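D-mandelate dehydrogenase (Rhodotorula graminis, PDB 2W2K) probably interconverts D-mandelate and its 2-oxo acid, with a nicotinamide cofactor, as a D-isomer specific 2-hydroxyacid dehydrogenase. Local coordinates at residues S118-Y123 with T303-V308; F52-K57 with R326-G331; D264-A269 with G273-A278; V228-L233 with G258-Q263. One frame throughout, in Å; residues are numbered along the deposited sequence.

Contact 1 of 4, residues S118-Y123 with T303-V308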
loop_
_atom_site.group_PDB
_atom_site.type_symbol
_atom_site.label_atom_id
_atom_site.label_comp_id
_atom_site.label_asym_id
_atom_site.label_seq_id
_atom_site.Cartn_x
_atom_site.Cartn_y
_atom_site.Cartn_z
ATOM N N SER B 118 -6.573 4.120 8.676
ATOM C CA SER B 118 -6.451 2.648 8.424
ATOM C C SER B 118 -5.821 2.300 7.050
ATOM O O SER B 118 -5.030 1.338 6.954
ATOM C CB SER B 118 -7.778 1.894 8.652
ATOM O OG SER B 118 -8.814 2.308 7.745
ATOM N N ASP B 119 -6.185 3.055 5.999
ATOM C CA ASP B 119 -5.555 2.896 4.661
ATOM C C ASP B 119 -4.045 3.195 4.704
ATOM O O ASP B 119 -3.245 2.488 4.058
ATOM C CB ASP B 119 -6.209 3.847 3.636
ATOM C CG ASP B 119 -7.546 3.325 3.074
ATOM O OD1 ASP B 119 -7.913 2.151 3.341
ATOM O OD2 ASP B 119 -8.233 4.110 2.354
ATOM N N LEU B 120 -3.643 4.259 5.425
ATOM C CA LEU B 120 -2.197 4.625 5.522
ATOM C C LEU B 120 -1.422 3.555 6.309
ATOM O O LEU B 120 -0.285 3.216 5.945
ATOM C CB LEU B 120 -1.986 6.050 6.127
ATOM C CG LEU B 120 -0.618 6.789 5.999
ATOM C CD1 LEU B 120 0.410 6.369 7.064
ATOM C CD2 LEU B 120 0.023 6.724 4.577
ATOM N N ALA B 121 -2.034 2.983 7.351
ATOM C CA ALA B 121 -1.400 1.836 8.043
ATOM C C ALA B 121 -1.214 0.608 7.119
ATOM O O ALA B 121 -0.164 -0.059 7.164
ATOM C CB ALA B 121 -2.195 1.459 9.325
ATOM N N LEU B 122 -2.215 0.338 6.267
ATOM C CA LEU B 122 -2.127 -0.755 5.274
ATOM C C LEU B 122 -0.977 -0.523 4.272
ATOM O O LEU B 122 -0.255 -1.473 3.918
ATOM C CB LEU B 122 -3.464 -0.989 4.522
ATOM C CG LEU B 122 -3.590 -2.389 3.849
ATOM C CD1 LEU B 122 -3.858 -3.491 4.902
ATOM C CD2 LEU B 122 -4.698 -2.373 2.783
ATOM N N TYR B 123 -0.801 0.732 3.829
ATOM C CA TYR B 123 0.355 1.131 2.997
ATOM C C TYR B 123 1.715 0.808 3.675
ATOM O O TYR B 123 2.626 0.227 3.040
ATOM C CB TYR B 123 0.247 2.642 2.649
ATOM C CG TYR B 123 1.497 3.282 2.042
ATOM C CD1 TYR B 123 1.693 3.301 0.654
ATOM C CD2 TYR B 123 2.463 3.906 2.855
ATOM C CE1 TYR B 123 2.838 3.912 0.087
ATOM C CE2 TYR B 123 3.629 4.503 2.292
ATOM C CZ TYR B 123 3.799 4.503 0.917
ATOM O OH TYR B 123 4.926 5.111 0.351
ATOM N N THR B 303 5.373 12.045 6.573
ATOM C CA THR B 303 5.142 13.301 7.326
ATOM C C THR B 303 3.772 13.409 8.073
ATOM O O THR B 303 3.016 14.380 7.858
ATOM C CB THR B 303 5.338 14.582 6.405
ATOM O OG1 THR B 303 4.355 14.587 5.353
ATOM C CG2 THR B 303 6.737 14.608 5.783
ATOM N N HIS B 304 3.475 12.445 8.961
ATOM C CA HIS B 304 2.198 12.422 9.734
ATOM C C HIS B 304 0.969 12.655 8.815
ATOM O O HIS B 304 0.101 13.513 9.089
ATOM C CB HIS B 304 2.251 13.414 10.930
ATOM C CG HIS B 304 1.326 13.078 12.074
ATOM N ND1 HIS B 304 0.179 12.320 11.935
ATOM C CD2 HIS B 304 1.372 13.443 13.380
ATOM C CE1 HIS B 304 -0.424 12.206 13.111
ATOM N NE2 HIS B 304 0.275 12.889 14.001
ATOM N N ILE B 305 0.907 11.888 7.723
ATOM C CA ILE B 305 -0.223 11.982 6.784
ATOM C C ILE B 305 -1.415 11.039 7.065
ATOM O O ILE B 305 -2.380 11.041 6.305
ATOM C CB ILE B 305 0.201 11.930 5.254
ATOM C CG1 ILE B 305 0.997 10.648 4.915
ATOM C CG2 ILE B 305 0.954 13.231 4.843
ATOM C CD1 ILE B 305 1.148 10.389 3.397
ATOM N N GLY B 306 -1.361 10.259 8.147
ATOM C CA GLY B 306 -2.441 9.272 8.432
ATOM C C GLY B 306 -3.870 9.730 8.101
ATOM O O GLY B 306 -4.590 9.096 7.295
ATOM N N GLY B 307 -4.285 10.833 8.714
ATOM C CA GLY B 307 -5.649 11.348 8.529
ATOM C C GLY B 307 -5.828 12.375 7.410
ATOM O O GLY B 307 -6.924 12.932 7.240
ATOM N N VAL B 308 -4.761 12.621 6.656
ATOM C CA VAL B 308 -4.721 13.722 5.661
ATOM C C VAL B 308 -5.354 13.287 4.327
ATOM O O VAL B 308 -4.684 12.695 3.453
ATOM C CB VAL B 308 -3.259 14.289 5.497
ATOM C CG1 VAL B 308 -3.154 15.365 4.370
ATOM C CG2 VAL B 308 -2.723 14.850 6.823
#

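Contact 2 of 4, residues F52-K57 with R326-G331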
loop_
_atom_site.group_PDB
_atom_site.type_symbol
_atom_site.label_atom_id
_atom_site.label_comp_id
_atom_site.label_asym_id
_atom_site.label_seq_id
_atom_site.Cartn_x
_atom_site.Cartn_y
_atom_site.Cartn_z
ATOM N N PHE B 52 -19.189 35.450 24.605
ATOM C CA PHE B 52 -19.561 34.490 23.535
ATOM C C PHE B 52 -20.009 33.149 24.152
ATOM O O PHE B 52 -19.643 32.838 25.305
ATOM C CB PHE B 52 -18.446 34.321 22.462
ATOM C CG PHE B 52 -17.061 34.067 23.026
ATOM C CD1 PHE B 52 -16.624 32.748 23.300
ATOM C CD2 PHE B 52 -16.177 35.138 23.251
ATOM C CE1 PHE B 52 -15.337 32.500 23.819
ATOM C CE2 PHE B 52 -14.874 34.915 23.767
ATOM C CZ PHE B 52 -14.442 33.591 24.036
ATOM N N GLU B 53 -20.819 32.384 23.407
ATOM C CA GLU B 53 -21.406 31.133 23.901
ATOM C C GLU B 53 -20.743 29.849 23.372
ATOM O O GLU B 53 -20.944 28.758 23.936
ATOM C CB GLU B 53 -22.930 31.092 23.602
ATOM C CG GLU B 53 -23.789 32.094 24.399
ATOM C CD GLU B 53 -23.581 33.558 24.006
ATOM O OE1 GLU B 53 -23.559 33.892 22.801
ATOM O OE2 GLU B 53 -23.496 34.400 24.923
ATOM N N ALA B 54 -19.988 29.973 22.276
ATOM C CA ALA B 54 -19.261 28.835 21.696
ATOM C C ALA B 54 -17.902 29.232 21.091
ATOM O O ALA B 54 -17.646 30.428 20.810
ATOM C CB ALA B 54 -20.155 28.119 20.609
ATOM N N ILE B 55 -17.034 28.224 20.907
ATOM C CA ILE B 55 -15.804 28.333 20.146
ATOM C C ILE B 55 -15.791 27.200 19.082
ATOM O O ILE B 55 -16.129 26.049 19.411
ATOM C CB ILE B 55 -14.535 28.157 21.076
ATOM C CG1 ILE B 55 -14.465 29.243 22.174
ATOM C CG2 ILE B 55 -13.248 28.176 20.228
ATOM C CD1 ILE B 55 -13.738 28.742 23.476
ATOM N N ILE B 56 -15.363 27.519 17.854
ATOM C CA ILE B 56 -15.181 26.535 16.752
ATOM C C ILE B 56 -13.759 26.571 16.124
ATOM O O ILE B 56 -13.134 27.650 15.964
ATOM C CB ILE B 56 -16.316 26.719 15.633
ATOM C CG1 ILE B 56 -16.480 25.445 14.762
ATOM C CG2 ILE B 56 -16.127 28.027 14.844
ATOM C CD1 ILE B 56 -17.719 25.410 13.796
ATOM N N LYS B 57 -13.252 25.382 15.789
ATOM C CA LYS B 57 -11.878 25.196 15.257
ATOM C C LYS B 57 -11.997 24.160 14.117
ATOM O O LYS B 57 -12.142 22.937 14.371
ATOM C CB LYS B 57 -10.954 24.709 16.407
ATOM C CG LYS B 57 -9.396 24.662 16.097
ATOM C CD LYS B 57 -8.673 23.919 17.248
ATOM C CE LYS B 57 -7.127 23.849 17.126
ATOM N NZ LYS B 57 -6.608 23.036 15.963
ATOM N N ARG B 326 -26.841 21.706 17.091
ATOM C CA ARG B 326 -27.575 20.799 18.006
ATOM C C ARG B 326 -27.616 21.323 19.460
ATOM O O ARG B 326 -28.691 21.447 20.040
ATOM C CB ARG B 326 -26.992 19.381 17.998
ATOM C CG ARG B 326 -27.275 18.600 16.714
ATOM C CD ARG B 326 -26.505 17.255 16.659
ATOM N NE ARG B 326 -26.852 16.337 17.752
ATOM C CZ ARG B 326 -27.781 15.375 17.704
ATOM N NH1 ARG B 326 -28.501 15.172 16.605
ATOM N NH2 ARG B 326 -27.982 14.609 18.774
ATOM N N PHE B 327 -26.439 21.622 20.025
ATOM C CA PHE B 327 -26.278 21.925 21.458
ATOM C C PHE B 327 -26.791 23.320 21.880
ATOM O O PHE B 327 -27.300 23.477 22.994
ATOM C CB PHE B 327 -24.792 21.747 21.855
ATOM C CG PHE B 327 -24.562 21.571 23.340
ATOM C CD1 PHE B 327 -24.807 20.342 23.968
ATOM C CD2 PHE B 327 -24.082 22.633 24.116
ATOM C CE1 PHE B 327 -24.585 20.167 25.339
ATOM C CE2 PHE B 327 -23.848 22.465 25.500
ATOM C CZ PHE B 327 -24.098 21.232 26.110
ATOM N N LEU B 328 -26.682 24.319 21.005
ATOM C CA LEU B 328 -27.172 25.686 21.324
ATOM C C LEU B 328 -28.578 26.038 20.827
ATOM O O LEU B 328 -29.252 26.897 21.433
ATOM C CB LEU B 328 -26.190 26.769 20.812
ATOM C CG LEU B 328 -24.792 26.849 21.457
ATOM C CD1 LEU B 328 -24.043 28.090 20.946
ATOM C CD2 LEU B 328 -24.881 26.848 23.000
ATOM N N LEU B 329 -29.005 25.428 19.720
ATOM C CA LEU B 329 -30.290 25.807 19.063
ATOM C C LEU B 329 -31.405 24.725 19.085
ATOM O O LEU B 329 -32.604 25.056 19.119
ATOM C CB LEU B 329 -30.062 26.314 17.634
ATOM C CG LEU B 329 -29.178 27.566 17.442
ATOM C CD1 LEU B 329 -29.037 27.959 15.982
ATOM C CD2 LEU B 329 -29.682 28.729 18.267
ATOM N N GLN B 330 -31.022 23.456 19.083
ATOM C CA GLN B 330 -31.987 22.336 18.923
ATOM C C GLN B 330 -32.367 21.604 20.228
ATOM O O GLN B 330 -33.253 20.734 20.225
ATOM C CB GLN B 330 -31.441 21.307 17.900
ATOM C CG GLN B 330 -31.219 21.842 16.477
ATOM C CD GLN B 330 -30.618 20.783 15.533
ATOM O OE1 GLN B 330 -31.007 19.612 15.550
ATOM N NE2 GLN B 330 -29.676 21.196 14.719
ATOM N N GLY B 331 -31.701 21.926 21.342
ATOM C CA GLY B 331 -31.908 21.171 22.598
ATOM C C GLY B 331 -31.489 19.699 22.541
ATOM O O GLY B 331 -32.014 18.876 23.295
#

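Contact 3 of 4, residues D264-A269 with G273-A278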
loop_
_atom_site.group_PDB
_atom_site.type_symbol
_atom_site.label_atom_id
_atom_site.label_comp_id
_atom_site.label_asym_id
_atom_site.label_seq_id
_atom_site.Cartn_x
_atom_site.Cartn_y
_atom_site.Cartn_z
ATOM N N ASP B 264 15.213 5.376 20.594
ATOM C CA ASP B 264 16.497 4.715 20.846
ATOM C C ASP B 264 16.412 3.186 20.827
ATOM O O ASP B 264 17.276 2.532 20.230
ATOM C CB ASP B 264 17.134 5.216 22.156
ATOM C CG ASP B 264 17.588 6.677 22.079
ATOM O OD1 ASP B 264 17.814 7.207 20.966
ATOM O OD2 ASP B 264 17.741 7.299 23.154
ATOM N N ALA B 265 15.364 2.619 21.446
ATOM C CA ALA B 265 15.154 1.156 21.425
ATOM C C ALA B 265 14.915 0.629 20.002
ATOM O O ALA B 265 15.414 -0.458 19.636
ATOM C CB ALA B 265 13.983 0.774 22.336
ATOM N N LEU B 266 14.147 1.393 19.211
ATOM C CA LEU B 266 13.838 1.013 17.809
ATOM C C LEU B 266 15.131 0.966 16.961
ATOM O O LEU B 266 15.385 -0.034 16.250
ATOM C CB LEU B 266 12.791 1.968 17.197
ATOM C CG LEU B 266 12.385 1.776 15.715
ATOM C CD1 LEU B 266 11.787 0.386 15.462
ATOM C CD2 LEU B 266 11.433 2.885 15.251
ATOM N N ILE B 267 15.938 2.036 17.068
ATOM C CA ILE B 267 17.252 2.142 16.388
ATOM C C ILE B 267 18.132 0.929 16.699
ATOM O O ILE B 267 18.702 0.327 15.794
ATOM C CB ILE B 267 18.028 3.485 16.734
ATOM C CG1 ILE B 267 17.367 4.705 16.073
ATOM C CG2 ILE B 267 19.473 3.414 16.232
ATOM C CD1 ILE B 267 17.649 6.034 16.803
ATOM N N ALA B 268 18.215 0.561 17.979
ATOM C CA ALA B 268 19.056 -0.557 18.433
ATOM C C ALA B 268 18.624 -1.910 17.868
ATOM O O ALA B 268 19.459 -2.743 17.489
ATOM C CB ALA B 268 19.076 -0.606 19.956
ATOM N N ALA B 269 17.307 -2.129 17.838
ATOM C CA ALA B 269 16.720 -3.381 17.328
ATOM C C ALA B 269 16.899 -3.545 15.812
ATOM O O ALA B 269 17.049 -4.667 15.331
ATOM C CB ALA B 269 15.234 -3.476 17.732
ATOM N N GLY B 273 19.729 -6.414 13.801
ATOM C CA GLY B 273 19.054 -7.396 12.942
ATOM C C GLY B 273 17.818 -8.054 13.545
ATOM O O GLY B 273 17.211 -8.932 12.913
ATOM N N LYS B 274 17.452 -7.672 14.772
ATOM C CA LYS B 274 16.220 -8.209 15.385
ATOM C C LYS B 274 15.025 -7.874 14.496
ATOM O O LYS B 274 14.173 -8.739 14.221
ATOM C CB LYS B 274 16.006 -7.693 16.825
ATOM C CG LYS B 274 14.555 -7.838 17.385
ATOM C CD LYS B 274 14.032 -9.294 17.431
ATOM C CE LYS B 274 14.891 -10.237 18.271
ATOM N NZ LYS B 274 14.621 -10.091 19.739
ATOM N N LEU B 275 14.957 -6.612 14.069
ATOM C CA LEU B 275 13.955 -6.177 13.085
ATOM C C LEU B 275 14.557 -6.114 11.683
ATOM O O LEU B 275 15.664 -5.599 11.518
ATOM C CB LEU B 275 13.404 -4.778 13.461
ATOM C CG LEU B 275 12.586 -4.604 14.755
ATOM C CD1 LEU B 275 12.353 -3.124 15.006
ATOM C CD2 LEU B 275 11.245 -5.349 14.707
ATOM N N LEU B 276 13.837 -6.652 10.687
ATOM C CA LEU B 276 14.173 -6.463 9.269
ATOM C C LEU B 276 13.846 -5.045 8.777
ATOM O O LEU B 276 14.644 -4.407 8.031
ATOM C CB LEU B 276 13.414 -7.499 8.410
ATOM C CG LEU B 276 13.553 -7.356 6.877
ATOM C CD1 LEU B 276 15.007 -7.673 6.467
ATOM C CD2 LEU B 276 12.553 -8.238 6.128
ATOM N N SER B 277 12.671 -4.562 9.177
ATOM C CA SER B 277 12.100 -3.333 8.601
ATOM C C SER B 277 11.084 -2.692 9.567
ATOM O O SER B 277 10.554 -3.364 10.488
ATOM C CB SER B 277 11.450 -3.633 7.227
ATOM O OG SER B 277 10.500 -4.691 7.346
ATOM N N ALA B 278 10.853 -1.390 9.388
ATOM C CA ALA B 278 9.872 -0.635 10.211
ATOM C C ALA B 278 9.242 0.506 9.408
ATOM O O ALA B 278 9.851 0.999 8.438
ATOM C CB ALA B 278 10.538 -0.094 11.517
#

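Contact 4 of 4, residues V228-L233 with G258-Q263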
loop_
_atom_site.group_PDB
_atom_site.type_symbol
_atom_site.label_atom_id
_atom_site.label_comp_id
_atom_site.label_asym_id
_atom_site.label_seq_id
_atom_site.Cartn_x
_atom_site.Cartn_y
_atom_site.Cartn_z
ATOM N N VAL B 228 -3.163 2.876 19.620
ATOM C CA VAL B 228 -3.711 3.094 20.969
ATOM C C VAL B 228 -3.715 4.605 21.258
ATOM O O VAL B 228 -2.929 5.358 20.654
ATOM C CB VAL B 228 -2.864 2.395 22.100
ATOM C CG1 VAL B 228 -3.028 0.876 22.083
ATOM C CG2 VAL B 228 -1.381 2.794 22.030
ATOM N N PRO B 229 -4.567 5.052 22.202
ATOM C CA PRO B 229 -4.540 6.469 22.628
ATOM C C PRO B 229 -3.229 6.810 23.341
ATOM O O PRO B 229 -2.738 5.986 24.132
ATOM C CB PRO B 229 -5.714 6.564 23.629
ATOM C CG PRO B 229 -6.546 5.346 23.406
ATOM C CD PRO B 229 -5.607 4.277 22.911
ATOM N N TYR B 230 -2.670 8.001 23.071
ATOM C CA TYR B 230 -1.429 8.460 23.731
ATOM C C TYR B 230 -1.752 9.199 25.050
ATOM O O TYR B 230 -2.541 10.158 25.066
ATOM C CB TYR B 230 -0.575 9.354 22.795
ATOM C CG TYR B 230 0.708 9.866 23.427
ATOM C CD1 TYR B 230 1.587 9.005 24.062
ATOM C CD2 TYR B 230 1.049 11.218 23.376
ATOM C CE1 TYR B 230 2.778 9.479 24.681
ATOM C CE2 TYR B 230 2.238 11.705 23.979
ATOM C CZ TYR B 230 3.099 10.831 24.623
ATOM O OH TYR B 230 4.266 11.319 25.219
ATOM N N MET B 231 -1.152 8.723 26.139
ATOM C CA MET B 231 -1.367 9.250 27.485
ATOM C C MET B 231 -0.201 8.787 28.366
ATOM O O MET B 231 0.680 8.057 27.890
ATOM C CB MET B 231 -2.718 8.777 28.047
ATOM C CG MET B 231 -2.943 7.266 27.957
ATOM S SD MET B 231 -3.935 6.594 29.304
ATOM C CE MET B 231 -2.930 7.008 30.738
ATOM N N LYS B 232 -0.172 9.198 29.639
ATOM C CA LYS B 232 0.985 8.875 30.488
ATOM C C LYS B 232 1.327 7.375 30.455
ATOM O O LYS B 232 2.510 6.991 30.327
ATOM C CB LYS B 232 0.767 9.355 31.935
ATOM C CG LYS B 232 2.036 9.285 32.777
ATOM N N LEU B 233 0.290 6.540 30.539
ATOM C CA LEU B 233 0.463 5.082 30.668
ATOM C C LEU B 233 0.848 4.383 29.352
ATOM O O LEU B 233 1.241 3.214 29.362
ATOM C CB LEU B 233 -0.772 4.433 31.322
ATOM C CG LEU B 233 -1.036 4.714 32.819
ATOM C CD1 LEU B 233 -2.399 4.135 33.256
ATOM C CD2 LEU B 233 0.099 4.178 33.709
ATOM N N GLY B 258 3.956 9.541 18.099
ATOM C CA GLY B 258 5.409 9.248 18.060
ATOM C C GLY B 258 6.007 8.638 19.342
ATOM O O GLY B 258 6.683 7.605 19.264
ATOM N N PRO B 259 5.787 9.266 20.524
ATOM C CA PRO B 259 6.396 8.719 21.752
ATOM C C PRO B 259 5.855 7.373 22.269
ATOM O O PRO B 259 6.360 6.891 23.280
ATOM C CB PRO B 259 6.147 9.823 22.797
ATOM C CG PRO B 259 5.931 11.095 21.959
ATOM C CD PRO B 259 5.095 10.537 20.810
ATOM N N VAL B 260 4.860 6.779 21.607
ATOM C CA VAL B 260 4.396 5.426 22.018
ATOM C C VAL B 260 5.526 4.367 21.853
ATOM O O VAL B 260 5.623 3.399 22.647
ATOM C CB VAL B 260 3.047 5.015 21.357
ATOM C CG1 VAL B 260 2.635 3.569 21.763
ATOM C CG2 VAL B 260 1.937 6.006 21.728
ATOM N N ILE B 261 6.398 4.595 20.858
ATOM C CA ILE B 261 7.617 3.769 20.649
ATOM C C ILE B 261 8.899 4.540 21.008
ATOM O O ILE B 261 9.098 5.658 20.531
ATOM C CB ILE B 261 7.755 3.283 19.178
ATOM C CG1 ILE B 261 6.482 2.523 18.722
ATOM C CG2 ILE B 261 9.010 2.388 19.021
ATOM C CD1 ILE B 261 6.543 1.964 17.243
ATOM N N SER B 262 9.770 3.933 21.823
ATOM C CA SER B 262 11.066 4.553 22.179
ATOM C C SER B 262 12.006 4.593 20.940
ATOM O O SER B 262 12.389 3.536 20.407
ATOM C CB SER B 262 11.722 3.781 23.332
ATOM O OG SER B 262 13.122 4.085 23.387
ATOM N N GLN B 263 12.344 5.793 20.471
ATOM C CA GLN B 263 13.224 5.947 19.293
ATOM C C GLN B 263 14.568 5.208 19.443
ATOM O O GLN B 263 14.989 4.469 18.544
ATOM C CB GLN B 263 13.414 7.430 18.944
ATOM C CG GLN B 263 14.361 7.726 17.757
ATOM C CD GLN B 263 14.246 9.174 17.298
ATOM O OE1 GLN B 263 13.176 9.613 16.873
ATOM N NE2 GLN B 263 15.345 9.929 17.399
#

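Contact 1 of 4, residues S118-Y123 with T303-V308
The backbone N atoms of Ile305 and Gly306, the two residues that meet Leu120, are both held by Asp281. OD1 takes the N of Ile305 and OD2 takes the N of Gly306. This fixes the start of the type I turn from Ile305 to Val308, which Val308 N closes onto Ile305 O at 2.9 Å. Leu120 reaches the turn from helix 114-130. Its CG lies anti to the backbone N (chi1 -164°), which carries the branch out to the loop. Leu120 CG rests 3.9 Å from Gly306 CA. The CD2 methyl meets Ile305 CD1 at 4.0 Å, and the two side chains cross at about a right angle. The loop follows strand 299-301, an outermost strand of the Rossmann-type sheet, and carries Gly307 of the NAD(+) site. Asp281 and Thr255 of that site lie close by, Asp281 against the Leu120 side chain itself. With an alanine here in place of Leu120, Ile305 CD1 would probably lose its apolar partner on the helix and a gap would open beside Gly306. Gly306 O is hydrogen-bonded to a basic side chain of another chain in the assembly.

Contact 2 of 4, residues F52-K57 with R326-G331
Leu328 touches Ala54, the first residue of strand 54-57, and Glu53 just before it, with a single methyl, CD1. That methyl meets two beta carbons in a row. On the buried side it lies 3.9 Å from Ala54 CB, the closer of the two packings. On the partly exposed side it lies 4.2 Å from Glu53 CB. Leu328 reaches the strand because its side chain is extended beyond CB (chi2 -173°), with CG beside the backbone N. Ala54 CB also touches Ile324, one turn earlier on the helix, and Val83 on the next strand. Strand 54-57 is the middle strand of the five-stranded parallel sheet in the domain that holds the N terminus. Helix 310-330 comes from the loop after the last strand of the nucleotide-binding sheet and packs against this other domain, where Ile56 lies against Thr320, Met321 and Ile324. The looser side is at Glu53. Only its CB joins the contact. The chain bends at chi2 (70°), and the carboxylate leads away from the helix to the backbone N of Arg5, which OE1 accepts. Leu328 lies within a wider pi-type turn that spans residues 326-330, where Gln330 N still bonds to Arg326 O at 3.2 Å. Leu329, Gln330 and Gly331 are exposed to solvent, and Gly331 leaves helical geometry with a positive phi of 64°.

Contact 3 of 4, residues D264-A269 with G273-A278
Leu275 fits its side chain against helix 263-271 within a beta-alpha-beta unit of the Rossmann-type domain. The unit runs from strand 250-254 through this helix to strand 275-280. The hollow lies between Leu266 and Ala269, one turn apart on the helix. Leu275 CD1 is the bump that enters it. This methyl lies 3.6 Å from Leu266 CD1 and 4.0 Å from Ala269 CB. The leucine side chains cross at about a right angle. Leu266 CG stands anti to its own nitrogen (chi1 177°), which sends the branch toward the strand. The same Leu266 CD1 methyl also meets Ala278 CB, at 4.2 Å. Ala269 and Ala278 are small enough to act as shallow seats for the longer leucines. Phe243 of helix 240-245 touches both Leu266 and Leu275, and Ile252 of strand 250-254 lies against Leu266 and Ala278. The helix ends in a Schellman motif, in which Gly273 takes a positive phi (88°), where a CB would jam against the carbonyl O of the residue before. Lys274 brings its CB to the helix end, but its bent chain carries NZ away to the carbonyl O of Phe243. Just past the motif, Leu275 N donates to Ala269 O at 3.1 Å in a nearly straight bond, from above the carbonyl plane and 50° out of it.

Contact 4 of 4, residues V228-L233 with G258-Q263
Tyr230 lays its phenol end across Pro259, with the two side chains at about a right angle. The hydroxyl is the closest point: Tyr230 OH lies 3.4 Å from Pro259 CB. The ring carbon Tyr230 CZ follows at 3.7 Å from the same Pro259 CB. Pro259 CD stands over one ring face, 4.3 Å above the plane and displaced toward the rim. Tyr230 is swung out to the proline by a fully extended first torsion, with CG opposite the backbone N (chi1 179°). Nearer its root, Tyr230 CD1 meets Val260 CG2 at 3.8 Å, and the two side chains run past each other in opposite directions. The other branch of this valine faces the start of residues 228-233, where Val260 CG1 lies 4.1 Å from Val228 CG2. A second shell places these groups. His235 touches both Tyr230 and Pro259, and Arg257 also lies against Tyr230. Thr234 OG1 bonds to Pro229 O and Met231 N, the residues before and after Tyr230. Backbone bonds tie Pro259 to His236 and Val260 to Ile238. Both loops follow adjacent strands of the Rossmann-type parallel sheet, 223-226 and 250-254. They lie at the carboxyl ends, where such domains bind their cofactor, in keeping with Val228 in the NAD(+) site. One leads to helix 240-245 and the other to helix 263-271, while Val260 packs on Val226 of strand 223-226.

How the contacts relate
From the N terminus, strand 54-57 opens contact 2 and helix 114-130 then opens contact 1. Contact 4 opens and closes next, between loops after two neighbouring strands of the nucleotide-binding sheet. Contact 3 follows in series, inside a single beta-alpha-beta unit. These two touch, with Leu266 CB 4.2 Å from Ile261 CG2. Residues 303-308 then close contact 1 round both, and residues 326-331 close contact 2 round everything. The loops nest and none cross. Contact 2 ties helix 310-330 to the N-terminal domain. Its centre is about 48 Å from that of contact 3, on the opposite side of the chain's centre. Contact 1 joins helix 114-130 to the loop that carries Gly307.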